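Local coordinates for protein AA9 family lytic polysaccharide monooxygenase B (Heterobasidion irregulare TC 32-1, PDB 5NNS) that uses a single active-site copper ion to cleave crystalline and amorphous polysaccharides by oxidation at C1, with hydrogen peroxide or dioxygen as cosubstrate, at residues Asn76-Thr81 with Gln165-Cys170; Arg152-Ala157 with Gly193-Ser198; Ile47-Asn52 with Ala99-Leu104; Thr12-Phe17 with Lys61-Ala66; Val112-Gly117 with Gly122-Gly127. All coordinates share one frame; numbering follows the deposited sequence.

Contact 1. Residues Asn76-Thr81 with Gln165-Cys170; sequences NQWPHT and QFYPEC. With CU (copper (II) ion), chain E.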
# COMPACT_ATOMS: atom_id res chain seq x y z
N ASN A 76 -0.72 -3.39 13.17
CA ASN A 76 -0.35 -4.09 14.40
C ASN A 76 1.01 -3.59 14.90
O ASN A 76 1.67 -2.78 14.24
CB ASN A 76 -0.29 -5.61 14.16
CG ASN A 76 0.67 -5.98 13.03
OD1 ASN A 76 0.55 -5.48 11.91
ND2 ASN A 76 1.60 -6.88 13.32
N GLN A 77 1.44 -4.07 16.06
CA GLN A 77 2.81 -3.81 16.52
C GLN A 77 3.80 -4.48 15.56
O GLN A 77 4.16 -5.65 15.73
CB GLN A 77 3.01 -4.28 17.96
CG GLN A 77 2.24 -3.41 18.94
CD GLN A 77 2.34 -3.88 20.37
OE1 GLN A 77 2.79 -5.00 20.64
NE2 GLN A 77 1.93 -3.03 21.30
N TRP A 78 4.19 -3.71 14.55
CA TRP A 78 4.88 -4.22 13.37
C TRP A 78 6.30 -4.66 13.74
O TRP A 78 7.05 -3.86 14.32
CB TRP A 78 4.89 -3.16 12.27
CG TRP A 78 5.47 -3.64 10.98
CD1 TRP A 78 6.64 -3.25 10.43
CD2 TRP A 78 4.90 -4.60 10.09
NE1 TRP A 78 6.86 -3.92 9.25
CE2 TRP A 78 5.80 -4.76 9.02
CE3 TRP A 78 3.73 -5.36 10.11
CZ2 TRP A 78 5.56 -5.64 7.96
CZ3 TRP A 78 3.49 -6.23 9.06
CH2 TRP A 78 4.40 -6.37 8.00
N PRO A 79 6.65 -5.93 13.43
CA PRO A 79 7.95 -6.48 13.87
C PRO A 79 9.17 -6.21 12.98
O PRO A 79 10.28 -6.50 13.41
CB PRO A 79 7.67 -7.98 13.93
CG PRO A 79 6.65 -8.19 12.86
CD PRO A 79 5.78 -6.97 12.86
N HIS A 80 8.97 -5.68 11.78
CA HIS A 80 10.09 -5.50 10.85
C HIS A 80 10.44 -4.03 10.66
O HIS A 80 9.58 -3.16 10.73
CB HIS A 80 9.76 -6.18 9.53
CG HIS A 80 9.43 -7.63 9.71
ND1 HIS A 80 10.25 -8.50 10.39
CD2 HIS A 80 8.35 -8.35 9.32
CE1 HIS A 80 9.70 -9.70 10.40
NE2 HIS A 80 8.55 -9.63 9.77
N THR A 81 11.73 -3.76 10.47
CA THR A 81 12.24 -2.40 10.44
C THR A 81 13.02 -2.02 9.17
O THR A 81 13.36 -0.86 9.01
CB THR A 81 13.14 -2.17 11.67
OG1 THR A 81 14.10 -3.23 11.76
CG2 THR A 81 12.30 -2.16 12.92
N GLN A 165 9.32 -9.56 0.95
CA GLN A 165 8.06 -9.79 1.65
C GLN A 165 7.18 -8.57 1.45
O GLN A 165 7.39 -7.52 2.08
CB GLN A 165 8.33 -10.02 3.12
CG GLN A 165 9.04 -11.34 3.40
CD GLN A 165 9.31 -11.56 4.87
OE1 GLN A 165 8.76 -10.87 5.74
NE2 GLN A 165 10.17 -12.52 5.17
N PHE A 166 6.20 -8.71 0.55
CA PHE A 166 5.23 -7.69 0.25
C PHE A 166 4.02 -7.86 1.17
O PHE A 166 3.47 -8.97 1.27
CB PHE A 166 4.78 -7.79 -1.21
CG PHE A 166 5.91 -7.62 -2.19
CD1 PHE A 166 6.26 -6.36 -2.65
CD2 PHE A 166 6.62 -8.72 -2.66
CE1 PHE A 166 7.30 -6.20 -3.55
CE2 PHE A 166 7.65 -8.57 -3.57
CZ PHE A 166 8.00 -7.31 -4.01
N TYR A 167 3.62 -6.79 1.84
CA TYR A 167 2.44 -6.79 2.72
C TYR A 167 1.49 -5.68 2.27
O TYR A 167 1.59 -4.55 2.75
CB TYR A 167 2.85 -6.54 4.16
CG TYR A 167 3.73 -7.60 4.78
CD1 TYR A 167 3.18 -8.74 5.35
CD2 TYR A 167 5.11 -7.44 4.82
CE1 TYR A 167 3.98 -9.70 5.94
CE2 TYR A 167 5.92 -8.39 5.41
CZ TYR A 167 5.35 -9.51 5.98
OH TYR A 167 6.15 -10.47 6.54
N PRO A 168 0.58 -5.99 1.33
CA PRO A 168 -0.35 -5.00 0.80
C PRO A 168 -1.75 -5.11 1.38
O PRO A 168 -2.24 -6.21 1.58
CB PRO A 168 -0.38 -5.34 -0.69
CG PRO A 168 -0.21 -6.82 -0.72
CD PRO A 168 0.52 -7.23 0.52
N GLU A 169 -2.39 -3.97 1.64
CA GLU A 169 -3.84 -3.92 1.89
C GLU A 169 -4.47 -2.79 1.09
O GLU A 169 -3.79 -1.84 0.72
CB GLU A 169 -4.15 -3.75 3.38
CG GLU A 169 -4.16 -5.03 4.19
CD GLU A 169 -2.77 -5.55 4.52
OE1 GLU A 169 -1.92 -4.74 4.98
OE2 GLU A 169 -2.53 -6.76 4.36
N CYS A 170 -5.77 -2.93 0.84
CA CYS A 170 -6.55 -1.97 0.04
C CYS A 170 -7.77 -1.48 0.79
O CYS A 170 -8.40 -2.25 1.51
CB CYS A 170 -7.01 -2.63 -1.25
SG CYS A 170 -5.67 -2.91 -2.42
CU CU E . 6.91 -10.92 9.34
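Trp-78 and Tyr-167 form a T-shaped aromatic pair beside the copper, joining the loop 76-81, which runs from strand 70-75 to strand 85-91, with strand 165-176 in a largely buried contact. Trp-78 presents the edge of its six-membered ring to one face of Tyr-167. The planes stand at 87°, and CH2 of Trp-78 lies over the middle of the phenol ring, with Tyr-167 CD2 its nearest atom at 3.4 Å. The indole reaches this spot because its CG is anti to the backbone N (chi1 -175°), which carries the ring across toward the strand. Leu-155 of strand 147-157 and Met-126 of helix 125-131 also pack against the indole.

The two segments meet again through the metal. NE2 of His-80 binds copper at 2.1 Å, whereas Tyr-167 OH stays 2.9 Å from the ion, a long approach rather than a bond like that of His-80. The phenol hydroxyl donates to OE1 of Gln-165 over 2.8 Å, approaching from above the amide plane, 39° out of it. The tyrosine is thus held on one ring face by the tryptophan edge and at its hydroxyl by the amide, which probably limits its movement. Gln-165 and the nearby His-159 probably take part in O2 binding. His-1 supplies the remaining protein ligands, and the whole is the histidine brace, with the tyrosine probably axial, as in related AA9 enzymes.

Contact 2. Residues Arg152-Ala157 with Gly193-Ser198; sequences RHELLA and GAYSMS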
# COMPACT_ATOMS: atom_id res chain seq x y z
N ARG A 152 -4.12 2.06 -1.39
CA ARG A 152 -3.32 0.86 -1.18
C ARG A 152 -2.07 1.19 -0.37
O ARG A 152 -1.28 2.04 -0.79
CB ARG A 152 -2.95 0.26 -2.55
CG ARG A 152 -1.84 -0.78 -2.52
CD ARG A 152 -1.67 -1.45 -3.87
NE ARG A 152 -0.95 -2.72 -3.76
CZ ARG A 152 0.37 -2.86 -3.79
NH1 ARG A 152 1.18 -1.82 -3.92
NH2 ARG A 152 0.89 -4.08 -3.68
N HIS A 153 -1.89 0.50 0.76
CA HIS A 153 -0.66 0.62 1.57
C HIS A 153 0.16 -0.65 1.42
O HIS A 153 -0.39 -1.75 1.43
CB HIS A 153 -0.97 0.86 3.04
CG HIS A 153 -1.58 2.20 3.31
ND1 HIS A 153 -2.91 2.46 3.09
CD2 HIS A 153 -1.03 3.35 3.75
CE1 HIS A 153 -3.16 3.72 3.40
NE2 HIS A 153 -2.04 4.28 3.81
N GLU A 154 1.48 -0.49 1.30
CA GLU A 154 2.38 -1.60 1.07
C GLU A 154 3.68 -1.45 1.86
O GLU A 154 4.31 -0.38 1.85
CB GLU A 154 2.70 -1.74 -0.41
CG GLU A 154 3.49 -3.00 -0.74
CD GLU A 154 3.64 -3.22 -2.23
OE1 GLU A 154 3.82 -2.24 -2.98
OE2 GLU A 154 3.57 -4.39 -2.66
N LEU A 155 4.06 -2.53 2.53
CA LEU A 155 5.34 -2.64 3.19
C LEU A 155 6.13 -3.70 2.47
O LEU A 155 5.61 -4.79 2.20
CB LEU A 155 5.15 -3.03 4.66
CG LEU A 155 4.27 -2.11 5.50
CD1 LEU A 155 4.30 -2.55 6.96
CD2 LEU A 155 4.69 -0.65 5.39
N LEU A 156 7.37 -3.38 2.14
CA LEU A 156 8.28 -4.32 1.51
C LEU A 156 9.41 -4.56 2.51
O LEU A 156 10.34 -3.77 2.59
CB LEU A 156 8.81 -3.77 0.18
CG LEU A 156 9.97 -4.50 -0.49
CD1 LEU A 156 9.72 -6.00 -0.60
CD2 LEU A 156 10.28 -3.90 -1.86
N ALA A 157 9.28 -5.64 3.28
CA ALA A 157 10.30 -6.05 4.23
C ALA A 157 11.37 -6.86 3.51
O ALA A 157 11.06 -7.86 2.88
CB ALA A 157 9.69 -6.87 5.36
N GLY A 193 2.88 -6.73 -12.27
CA GLY A 193 3.39 -6.07 -13.48
C GLY A 193 4.47 -5.07 -13.13
O GLY A 193 5.49 -4.99 -13.81
N ALA A 194 4.25 -4.30 -12.06
CA ALA A 194 5.16 -3.24 -11.62
C ALA A 194 6.49 -3.76 -11.09
O ALA A 194 7.52 -3.10 -11.26
CB ALA A 194 4.50 -2.39 -10.54
N TYR A 195 6.45 -4.92 -10.43
CA TYR A 195 7.61 -5.48 -9.72
C TYR A 195 8.10 -6.75 -10.39
O TYR A 195 7.33 -7.46 -11.03
CB TYR A 195 7.23 -5.82 -8.27
CG TYR A 195 6.66 -4.68 -7.44
CD1 TYR A 195 7.18 -3.38 -7.51
CD2 TYR A 195 5.62 -4.91 -6.53
CE1 TYR A 195 6.65 -2.36 -6.73
CE2 TYR A 195 5.09 -3.89 -5.75
CZ TYR A 195 5.61 -2.61 -5.85
OH TYR A 195 5.08 -1.60 -5.07
N SER A 196 9.39 -7.04 -10.23
CA SER A 196 9.94 -8.34 -10.59
C SER A 196 11.24 -8.60 -9.84
O SER A 196 11.82 -7.69 -9.25
CB SER A 196 10.18 -8.46 -12.10
OG SER A 196 11.35 -7.77 -12.51
N MET A 197 11.70 -9.85 -9.91
CA MET A 197 12.96 -10.26 -9.28
C MET A 197 14.23 -9.72 -9.96
O MET A 197 15.32 -10.00 -9.48
CB MET A 197 13.02 -11.79 -9.16
CG MET A 197 12.00 -12.38 -8.19
SD MET A 197 12.22 -11.87 -6.46
CE MET A 197 13.62 -12.90 -5.99
N SER A 198 14.11 -8.96 -11.06
CA SER A 198 15.25 -8.22 -11.62
C SER A 198 15.38 -6.78 -11.08
O SER A 198 16.38 -6.11 -11.34
CB SER A 198 15.21 -8.24 -13.15
OG SER A 198 13.97 -7.78 -13.65
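Glu-154 of strand 147-157 meets Tyr-195, from the long loop after strand 165-176, in a compact polar contact. The hydroxyl of Tyr-195 donates to Glu-154 OE1 over 2.5 Å, meeting that oxygen on its syn side and 22° out of the carboxylate plane. The two side chains approach head-on, with the carboxylate turned 41° from the ring plane and OE1 at the ring edge. The glutamate spans the gap to the loop as an extended chain, CG trans to N (chi1 -172°).

Arg-152 approaches the same carboxylate from two residues back on the strand. Its NH1 lies 2.8 Å from OE1 of Glu-154 and its NH2 2.9 Å from OE2, a salt bridge whose two hydrogen bonds are weak in angle. NE and NH2 of Arg-152 also donate to the carbonyls of Ser-48 and Ile-47. A leucine in place of Glu-154 would probably leave the buried arginine charge without its mate and the tyrosine hydroxyl without its main acceptor, Tyr-88 OH being only a weak second partner.

Beyond Tyr-195 the loop turns outward and the contact with strand 147-157 ends: Ser-196 and Ser-198 share a hydrogen bond between their hydroxyls, 2.9 Å from OG to OG, and Met-197 is exposed. On the buried side, strand 147-157 runs between strands 85-91 and 165-176, with Met-86 of the former and Phe-166 of the latter both touching the Tyr-195 ring.

Contact 3. Residues Ile47-Asn52 with Ala99-Leu104; sequences ISCNIN and ATTSSL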
# COMPACT_ATOMS: atom_id res chain seq x y z
N ILE A 47 -1.20 -9.62 -5.59
CA ILE A 47 -0.33 -8.64 -4.93
C ILE A 47 -0.95 -7.24 -4.81
O ILE A 47 -0.53 -6.45 -3.96
CB ILE A 47 1.09 -8.58 -5.58
CG1 ILE A 47 2.10 -7.94 -4.60
CG2 ILE A 47 1.04 -7.87 -6.93
CD1 ILE A 47 3.55 -8.12 -4.99
N SER A 48 -1.97 -6.94 -5.63
CA SER A 48 -2.66 -5.65 -5.56
C SER A 48 -3.34 -5.42 -4.21
O SER A 48 -3.09 -4.40 -3.57
CB SER A 48 -3.69 -5.49 -6.69
OG SER A 48 -4.64 -6.53 -6.68
N CYS A 49 -4.18 -6.37 -3.78
CA CYS A 49 -4.95 -6.21 -2.54
C CYS A 49 -4.89 -7.40 -1.59
O CYS A 49 -5.77 -7.58 -0.74
CB CYS A 49 -6.40 -5.83 -2.89
SG CYS A 49 -6.49 -4.24 -3.74
N ASN A 50 -3.82 -8.19 -1.71
CA ASN A 50 -3.55 -9.37 -0.87
C ASN A 50 -4.46 -10.54 -1.22
O ASN A 50 -5.28 -10.45 -2.12
CB ASN A 50 -3.64 -9.03 0.63
CG ASN A 50 -2.54 -9.69 1.45
OD1 ASN A 50 -2.14 -10.83 1.17
ND2 ASN A 50 -2.05 -8.98 2.46
N ILE A 51 -4.27 -11.65 -0.51
CA ILE A 51 -5.05 -12.86 -0.68
C ILE A 51 -6.18 -12.89 0.37
O ILE A 51 -5.89 -12.80 1.56
CB ILE A 51 -4.17 -14.13 -0.54
CG1 ILE A 51 -3.14 -14.19 -1.68
CG2 ILE A 51 -5.03 -15.40 -0.55
CD1 ILE A 51 -1.99 -15.14 -1.44
N ASN A 52 -7.45 -13.03 -0.03
CA ASN A 52 -7.88 -13.15 -1.44
C ASN A 52 -8.15 -11.79 -2.11
O ASN A 52 -8.39 -11.74 -3.31
CB ASN A 52 -9.11 -14.07 -1.56
CG ASN A 52 -10.31 -13.59 -0.76
OD1 ASN A 52 -10.36 -12.47 -0.27
ND2 ASN A 52 -11.30 -14.47 -0.63
N ALA A 99 -14.98 -4.02 -8.82
CA ALA A 99 -13.75 -3.90 -9.62
C ALA A 99 -12.78 -5.03 -9.31
O ALA A 99 -12.60 -5.39 -8.15
CB ALA A 99 -13.09 -2.56 -9.36
N THR A 100 -12.17 -5.59 -10.35
CA THR A 100 -11.04 -6.51 -10.21
C THR A 100 -9.79 -5.65 -10.03
O THR A 100 -9.39 -4.93 -10.95
CB THR A 100 -10.90 -7.44 -11.44
OG1 THR A 100 -12.12 -8.16 -11.64
CG2 THR A 100 -9.79 -8.45 -11.26
N THR A 101 -9.18 -5.71 -8.84
CA THR A 101 -8.11 -4.77 -8.47
C THR A 101 -6.81 -5.02 -9.26
O THR A 101 -6.03 -4.08 -9.50
CB THR A 101 -7.83 -4.76 -6.95
OG1 THR A 101 -7.40 -6.05 -6.52
CG2 THR A 101 -9.08 -4.33 -6.17
N SER A 102 -6.60 -6.27 -9.69
CA SER A 102 -5.46 -6.64 -10.54
C SER A 102 -5.50 -6.05 -11.95
O SER A 102 -4.47 -6.03 -12.64
CB SER A 102 -5.34 -8.17 -10.64
OG SER A 102 -6.51 -8.74 -11.20
N SER A 103 -6.67 -5.57 -12.39
CA SER A 103 -6.82 -4.93 -13.70
C SER A 103 -6.66 -3.41 -13.68
O SER A 103 -6.70 -2.78 -14.73
CB SER A 103 -8.18 -5.29 -14.30
OG SER A 103 -9.23 -4.63 -13.61
N LEU A 104 -6.49 -2.82 -12.50
CA LEU A 104 -6.50 -1.36 -12.37
C LEU A 104 -5.15 -0.75 -12.71
O LEU A 104 -4.12 -1.44 -12.75
CB LEU A 104 -6.94 -0.94 -10.97
CG LEU A 104 -8.27 -1.53 -10.48
CD1 LEU A 104 -8.60 -1.00 -9.10
CD2 LEU A 104 -9.40 -1.26 -11.46
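The surroundings of a disulfide form this contact: Cys-49, joined to Cys-170 of strand 165-176, and its neighbour Ser-48 pack against Thr-101, the first residue of a short 3-10 turn at 101-103. Two loops meet here, one preceding strand 63-66 and the other leading into strand 106-116. The polar link is a hydrogen bond between two hydroxyls, Ser-48 OG and Thr-101 OG1, 2.8 Å apart, the donor being undetermined. Both oxygens sit between their own backbone N and carbonyl carbon (chi1 57° and 61°), and these matching torsions turn them to face each other across the gap.

The same threonine also covers the sulfur. Cys-49 SG lies 3.4 Å from OG1 of Thr-101 and nearly as close to its CB and CG2, so the Cys-49 sulfur rests against the whole branched end of that side chain. Trp-106 of strand 106-116 touches both Ser-48 and Cys-49.

Thr-101 opens a 3-10 turn that probably helps to set its position. The carbonyl oxygen of Thr-100 accepts from both the backbone N of Ser-103, at 3.1 Å, and the hydroxyl OG of Ser-103, at 2.7 Å, a double hold that closes the turn. Outside the contact, Asn-50 ND2 donates to the carbonyl of Pro-168 and to the carboxylate of Glu-169 on strand 165-176, which ties the cysteine loop to the strand a second time. The arrangement is that of a disulfide cross-linking a long loop to a core strand of the AA9 beta sandwich, in a secreted protein.

Contact 4. Residues Thr12-Phe17 with Lys61-Ala66; sequences TWYNGF and KSATVA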
# COMPACT_ATOMS: atom_id res chain seq x y z
N THR A 12 -12.05 10.64 10.53
CA THR A 12 -13.03 9.59 10.88
C THR A 12 -12.36 8.22 10.93
O THR A 12 -11.64 7.84 10.00
CB THR A 12 -14.18 9.54 9.86
OG1 THR A 12 -14.82 10.82 9.80
CG2 THR A 12 -15.22 8.47 10.24
N TRP A 13 -12.64 7.48 11.99
CA TRP A 13 -12.10 6.13 12.18
C TRP A 13 -12.84 5.11 11.31
O TRP A 13 -14.07 5.17 11.20
CB TRP A 13 -12.23 5.73 13.66
CG TRP A 13 -11.63 4.40 13.99
CD1 TRP A 13 -12.27 3.18 14.03
CD2 TRP A 13 -10.27 4.14 14.35
NE1 TRP A 13 -11.38 2.19 14.38
CE2 TRP A 13 -10.15 2.75 14.59
CE3 TRP A 13 -9.13 4.96 14.50
CZ2 TRP A 13 -8.94 2.16 14.97
CZ3 TRP A 13 -7.92 4.36 14.87
CH2 TRP A 13 -7.84 2.98 15.11
N TYR A 14 -12.10 4.19 10.70
CA TYR A 14 -12.67 3.07 9.96
C TYR A 14 -11.99 1.77 10.39
O TYR A 14 -10.75 1.67 10.34
CB TYR A 14 -12.50 3.26 8.46
CG TYR A 14 -13.22 4.46 7.91
CD1 TYR A 14 -14.53 4.35 7.45
CD2 TYR A 14 -12.60 5.71 7.85
CE1 TYR A 14 -15.20 5.45 6.94
CE2 TYR A 14 -13.26 6.81 7.34
CZ TYR A 14 -14.56 6.68 6.89
OH TYR A 14 -15.22 7.77 6.38
N ASN A 15 -12.79 0.79 10.81
CA ASN A 15 -12.31 -0.56 11.08
C ASN A 15 -11.86 -1.20 9.76
O ASN A 15 -12.44 -0.90 8.71
CB ASN A 15 -13.39 -1.43 11.73
CG ASN A 15 -14.54 -1.77 10.78
OD1 ASN A 15 -15.35 -0.90 10.44
ND2 ASN A 15 -14.61 -3.03 10.35
N GLY A 16 -10.84 -2.04 9.82
CA GLY A 16 -10.39 -2.83 8.67
C GLY A 16 -10.95 -4.24 8.74
O GLY A 16 -11.72 -4.56 9.64
N PHE A 17 -10.53 -5.08 7.80
CA PHE A 17 -10.87 -6.50 7.82
C PHE A 17 -10.10 -7.19 8.94
O PHE A 17 -8.99 -6.79 9.26
CB PHE A 17 -10.54 -7.16 6.47
CG PHE A 17 -11.10 -8.54 6.32
CD1 PHE A 17 -12.42 -8.73 5.93
CD2 PHE A 17 -10.32 -9.66 6.60
CE1 PHE A 17 -12.94 -10.00 5.80
CE2 PHE A 17 -10.84 -10.93 6.47
CZ PHE A 17 -12.16 -11.11 6.08
N LYS A 61 -17.92 -1.39 2.42
CA LYS A 61 -18.06 0.06 2.60
C LYS A 61 -17.04 0.81 1.73
O LYS A 61 -16.13 0.20 1.17
CB LYS A 61 -17.87 0.44 4.07
CG LYS A 61 -18.70 -0.36 5.08
CD LYS A 61 -19.05 0.48 6.31
CE LYS A 61 -19.32 -0.35 7.57
NZ LYS A 61 -18.10 -0.62 8.39
N SER A 62 -17.24 2.12 1.60
CA SER A 62 -16.26 3.05 1.01
C SER A 62 -16.17 4.31 1.87
O SER A 62 -17.19 4.79 2.37
CB SER A 62 -16.65 3.44 -0.43
OG SER A 62 -16.59 2.35 -1.33
N ALA A 63 -14.97 4.86 2.03
CA ALA A 63 -14.77 6.09 2.80
C ALA A 63 -14.83 7.29 1.87
O ALA A 63 -14.06 7.37 0.91
CB ALA A 63 -13.43 6.06 3.51
N THR A 64 -15.75 8.21 2.14
CA THR A 64 -15.84 9.45 1.37
C THR A 64 -14.89 10.48 1.98
O THR A 64 -14.97 10.75 3.18
CB THR A 64 -17.27 10.01 1.33
OG1 THR A 64 -18.15 8.98 0.87
CG2 THR A 64 -17.36 11.21 0.40
N VAL A 65 -14.00 11.02 1.14
CA VAL A 65 -12.98 11.99 1.57
C VAL A 65 -12.69 12.99 0.45
O VAL A 65 -12.73 12.64 -0.72
CB VAL A 65 -11.64 11.30 1.99
CG1 VAL A 65 -11.80 10.57 3.30
CG2 VAL A 65 -11.12 10.35 0.92
N ALA A 66 -12.39 14.23 0.82
CA ALA A 66 -12.00 15.25 -0.15
C ALA A 66 -10.58 14.98 -0.63
O ALA A 66 -9.76 14.43 0.12
CB ALA A 66 -12.09 16.64 0.45
O HOH W 1 -13.78 9.74 5.78
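Tyr-14 and Ala-63 meet where the two sheets of the beta sandwich come together at one margin, strand 12-15 being outermost in one sheet and strand 63-66 in the other. The phenol ring turns a face to the alanine methyl group: Ala-63 CB stands 3.9 Å from the ring centroid, 24° off the normal, a CH-pi contact shifted toward the hydroxyl end, where CZ of Tyr-14 is 3.6 Å away. With CG anti to the carbonyl carbon (chi1 -63°), the ring reaches across to strand 63-66 and lies slanting over it. Leu-9 of strand 4-9 touches both residues. A serine in place of Tyr-14 would probably take the ring face away from the Ala-63 methyl and break the water link to the backbone of strand 63-66.

At the exposed end, the Lys-61 chain passes roughly perpendicular to that of Asn-15 without a hydrogen bond, their NZ and OD1 being 3.4 Å apart at a poor angle. Asn-15 ND2 and, weakly, Lys-61 NZ turn instead to the carbonyl of Ser-27. At the other end a water in the plane of the phenol ring accepts from Tyr-14 OH at 2.5 Å and donates to Thr-64 O at 3.0 Å.

Contact 5. Residues Val112-Gly117 with Gly122-Gly127; sequences VGLVSG and GTWGMG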
# COMPACT_ATOMS: atom_id res chain seq x y z
N VAL A 112 8.64 6.18 1.23
CA VAL A 112 9.87 6.49 1.95
C VAL A 112 10.67 5.20 2.02
O VAL A 112 10.20 4.20 2.57
CB VAL A 112 9.63 7.05 3.37
CG1 VAL A 112 10.95 7.46 4.02
CG2 VAL A 112 8.69 8.26 3.33
N GLY A 113 11.87 5.22 1.43
CA GLY A 113 12.75 4.07 1.39
C GLY A 113 13.86 4.25 2.40
O GLY A 113 13.60 4.47 3.59
N LEU A 114 15.11 4.17 1.93
CA LEU A 114 16.27 4.37 2.80
C LEU A 114 16.46 5.87 2.97
O LEU A 114 16.79 6.56 2.02
CB LEU A 114 17.51 3.72 2.19
CG LEU A 114 18.82 3.86 2.97
CD1 LEU A 114 18.67 3.35 4.39
CD2 LEU A 114 19.93 3.14 2.23
N VAL A 115 16.22 6.37 4.18
CA VAL A 115 16.28 7.80 4.48
C VAL A 115 17.73 8.25 4.64
O VAL A 115 18.12 9.31 4.15
CB VAL A 115 15.44 8.16 5.73
CG1 VAL A 115 15.66 9.61 6.16
CG2 VAL A 115 13.97 7.89 5.45
N SER A 116 18.53 7.46 5.35
CA SER A 116 19.96 7.71 5.49
C SER A 116 20.66 6.46 6.01
O SER A 116 20.00 5.49 6.42
CB SER A 116 20.24 8.87 6.45
OG SER A 116 20.21 8.44 7.80
N GLY A 117 21.98 6.49 6.00
CA GLY A 117 22.78 5.36 6.45
C GLY A 117 22.85 4.28 5.40
O GLY A 117 22.55 4.49 4.22
N GLY A 122 20.98 1.70 8.61
CA GLY A 122 20.37 3.01 8.32
C GLY A 122 18.95 3.17 8.84
O GLY A 122 18.44 2.32 9.56
N THR A 123 18.33 4.28 8.47
CA THR A 123 16.96 4.58 8.82
C THR A 123 16.07 4.34 7.60
O THR A 123 16.29 4.94 6.55
CB THR A 123 16.81 6.04 9.28
OG1 THR A 123 17.62 6.24 10.44
CG2 THR A 123 15.35 6.37 9.62
N TRP A 124 15.08 3.47 7.77
CA TRP A 124 14.11 3.15 6.74
C TRP A 124 12.72 3.69 7.09
O TRP A 124 12.39 3.88 8.26
CB TRP A 124 14.01 1.63 6.57
CG TRP A 124 15.23 0.96 6.01
CD1 TRP A 124 16.28 0.45 6.71
CD2 TRP A 124 15.49 0.68 4.63
NE1 TRP A 124 17.20 -0.12 5.85
CE2 TRP A 124 16.74 0.01 4.57
CE3 TRP A 124 14.80 0.94 3.44
CZ2 TRP A 124 17.30 -0.40 3.37
CZ3 TRP A 124 15.37 0.53 2.24
CH2 TRP A 124 16.61 -0.13 2.22
N GLY A 125 11.91 3.92 6.06
CA GLY A 125 10.49 4.26 6.23
C GLY A 125 9.74 3.30 7.14
O GLY A 125 8.91 3.72 7.95
N MET A 126 10.05 2.01 7.03
CA MET A 126 9.40 0.99 7.85
C MET A 126 9.74 1.15 9.33
O MET A 126 8.87 0.92 10.18
CB MET A 126 9.79 -0.41 7.38
CG MET A 126 8.86 -1.51 7.86
SD MET A 126 9.33 -3.12 7.19
CE MET A 126 9.03 -2.85 5.45
N GLY A 127 10.98 1.52 9.62
CA GLY A 127 11.40 1.92 10.97
C GLY A 127 10.69 3.16 11.47
O GLY A 127 10.37 3.26 12.65
O HOH W 2 19.99 6.35 9.45
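Leu-114 and Trp-124 form a non-hydrogen-bonded pair in the antiparallel hairpin of strands 106-116 and 123-124, and backbone bonds on both sides of them hold the strands together. On one side Val-115 N donates to Thr-123 O at 2.8 Å, almost in line with the carbonyl, and Thr-123 N returns a bond to Ser-116 O at 2.9 Å. Val-115 and Ser-116 thus both face Thr-123, a classic beta bulge. On the other side Gly-125 N, the first amide of helix 125-131, donates to Gly-113 O at 3.0 Å.

One water lies 2.7 Å from Ser-116 OG and 2.6 Å from Thr-123 OG1. It also donates weakly to Ser-116 O.

Leu-114 CB makes a CH-pi contact over the six-membered ring of Trp-124, 3.9 Å from its centroid and 14° off the normal. Leu-114 CG, trans to N (chi1 179°), brings CD1 over the same face. The indole NE1 donates to Leu-119 O, which, with Leu-114 on one face, helps to hold the ring's rotation. The three cross-strand amides and the indole N-H find acceptors within 112-125, so the chain bonds itself through the bulge and into the helix start, while Val-112 pairs with Val-85 of strand 85-91.

How the contacts relate
Contacts 1, 2 and 3 are buried, contact 5 is partly so, and contact 4 lies at the surface. The first two rest on adjacent strands, 165-176 and 147-157, joined by backbone bonds such as Tyr-167 N to Leu-155 O. Contact 3 is tied to contact 1 by the disulfide and to contact 2 by Arg-152. Met-126 brings contact 5 against both Trp-78 and the end of strand 147-157. Chemistry follows place: metal and aromatic rings near the catalytic surface, charge and hydroxyls inside, backbone bonds and a water in the hairpin, a CH-pi contact and a water bridge at the sandwich margin. Contacts 4 and 5, about 28 Å apart between centres, do not touch.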